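Local coordinates for protein PbICP-C (Plasmodium berghei, PDB 3PNR) that probably inhibits papain-like cysteine peptidases, as the carboxy-terminal inhibitor domain of a falstatin-type protein of the malaria parasite, at residues P170-P173 with T174-A177. Sequence-based numbering, arbitrary orientation.
Sequences PFSP and TSGA
A type I beta turn from Ser172 to Ser175, its two end serines joined through both backbone and side chains, shapes the loop between the antiparallel strands 159-168 and 178-186. Ser175 N donates to Ser172 O at 3.0 Å; the donor lies above the carbonyl plane, 46° out of it. Beside this bond the hydroxyls meet tip to tip, Ser172 OG lying 2.7 Å from Ser175 OG in a hydrogen bond that either could donate. Ser172 holds OG anti to its own N (chi1 -155°), whereas Ser175 holds OG anti to its carbonyl carbon (chi1 -51°), and these torsions bring the two oxygens together. Pro173 and Thr174 are the turn's central pair, the proline ring fixing phi near the value a type I turn needs. The loop caps one end of a two-sheet, immunoglobulin-like beta sandwich, as in chagasin-family inhibitors, and probably serves peptidase binding. Ser175 in turn centres an inverse gamma turn, with a weak bond from Gly176 N to Thr174 O, and Gly176 follows with positive phi. The chain thus curls back until Ala177 CB packs against Pro173 O at 3.4 Å. A water bridges Ser172 O (3.3 Å) and Ser175 O (3.0 Å), though its protons may be shared among more acceptors; Tyr67 OH also bonds Ser175 O. Pro173 and Ala177 both touch Tyr168. An aromatic side chain of another protein's chain stacks edge-to-face with the Phe171 ring.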
ATOM      1  N   PRO B 170       5.089 -11.245  -2.670  1.00 40.38           N
ATOM      2  CA  PRO B 170       5.357 -12.491  -1.943  1.00 40.30           C
ATOM      3  C   PRO B 170       4.083 -13.278  -1.668  1.00 51.33           C
ATOM      4  O   PRO B 170       4.101 -14.508  -1.593  1.00 60.01           O
ATOM      5  CB  PRO B 170       5.953 -11.998  -0.625  1.00 50.45           C
ATOM      6  CG  PRO B 170       6.531 -10.655  -0.953  1.00 50.93           C
ATOM      7  CD  PRO B 170       5.631 -10.062  -1.982  1.00 41.40           C
ATOM      8  N   PHE B 171       2.982 -12.555  -1.514  1.00 52.89           N
ATOM      9  CA  PHE B 171       1.707 -13.164  -1.185  1.00 49.24           C
ATOM     10  C   PHE B 171       0.918 -13.525  -2.436  1.00 58.77           C
ATOM     11  O   PHE B 171      -0.171 -14.098  -2.339  1.00 57.80           O
ATOM     12  CB  PHE B 171       0.891 -12.232  -0.290  1.00 42.52           C
ATOM     13  CG  PHE B 171       0.707 -10.840  -0.851  1.00 34.94           C
ATOM     14  CD1 PHE B 171       1.620  -9.839  -0.567  1.00 37.61           C
ATOM     15  CD2 PHE B 171      -0.395 -10.533  -1.645  1.00 31.87           C
ATOM     16  CE1 PHE B 171       1.451  -8.560  -1.071  1.00 41.30           C
ATOM     17  CE2 PHE B 171      -0.579  -9.258  -2.145  1.00 30.40           C
ATOM     18  CZ  PHE B 171       0.349  -8.267  -1.858  1.00 39.31           C
ATOM     19  N   SER B 172       1.465 -13.177  -3.603  1.00 60.80           N
ATOM     20  CA  SER B 172       0.858 -13.524  -4.891  1.00 61.38           C
ATOM     21  C   SER B 172       1.847 -13.359  -6.049  1.00 61.74           C
ATOM     22  O   SER B 172       1.676 -12.484  -6.905  1.00 58.95           O
ATOM     23  CB  SER B 172      -0.397 -12.691  -5.148  1.00 61.67           C
ATOM     24  OG  SER B 172      -1.270 -13.379  -6.028  1.00 65.94           O
ATOM     25  N   PRO B 173       2.879 -14.221  -6.077  1.00 56.20           N
ATOM     26  CA  PRO B 173       4.046 -14.158  -6.966  1.00 50.20           C
ATOM     27  C   PRO B 173       3.723 -14.228  -8.456  1.00 53.56           C
ATOM     28  O   PRO B 173       4.493 -13.724  -9.267  1.00 54.82           O
ATOM     29  CB  PRO B 173       4.865 -15.377  -6.547  1.00 44.84           C
ATOM     30  CG  PRO B 173       4.433 -15.660  -5.159  1.00 40.88           C
ATOM     31  CD  PRO B 173       2.986 -15.339  -5.125  1.00 46.59           C
ATOM     32  N   THR B 174       2.604 -14.837  -8.821  1.00 59.93           N
ATOM     33  CA  THR B 174       2.259 -14.953 -10.237  1.00 59.39           C
ATOM     34  C   THR B 174       1.581 -13.685 -10.754  1.00 59.03           C
ATOM     35  O   THR B 174       1.531 -13.445 -11.957  1.00 60.40           O
ATOM     36  CB  THR B 174       1.358 -16.168 -10.491  1.00 57.70           C
ATOM     37  OG1 THR B 174       0.332 -16.212  -9.494  1.00 65.53           O
ATOM     38  CG2 THR B 174       2.174 -17.454 -10.416  1.00 56.15           C
ATOM     39  N   SER B 175       1.082 -12.870  -9.832  1.00 52.95           N
ATOM     40  CA  SER B 175       0.380 -11.649 -10.192  1.00 48.16           C
ATOM     41  C   SER B 175       1.332 -10.551 -10.638  1.00 49.88           C
ATOM     42  O   SER B 175       1.752  -9.724  -9.833  1.00 62.37           O
ATOM     43  CB  SER B 175      -0.463 -11.146  -9.012  1.00 56.62           C
ATOM     44  OG  SER B 175      -1.300 -12.170  -8.489  1.00 59.90           O
ATOM     45  N   GLY B 176       1.674 -10.551 -11.921  1.00 52.06           N
ATOM     46  CA  GLY B 176       2.375  -9.436 -12.538  1.00 47.29           C
ATOM     47  C   GLY B 176       3.815  -9.248 -12.116  1.00 56.16           C
ATOM     48  O   GLY B 176       4.267  -8.117 -11.912  1.00 66.71           O
ATOM     49  N   ALA B 177       4.544 -10.354 -12.001  1.00 54.88           N
ATOM     50  CA  ALA B 177       5.965 -10.306 -11.667  1.00 54.60           C
ATOM     51  C   ALA B 177       6.816  -9.805 -12.836  1.00 55.04           C
ATOM     52  O   ALA B 177       6.774 -10.369 -13.930  1.00 61.38           O
ATOM     53  CB  ALA B 177       6.453 -11.679 -11.192  1.00 44.52           C
TER
HETATM   54  O   HOH W   1       4.103 -10.703  -8.227  1.00 41.34           O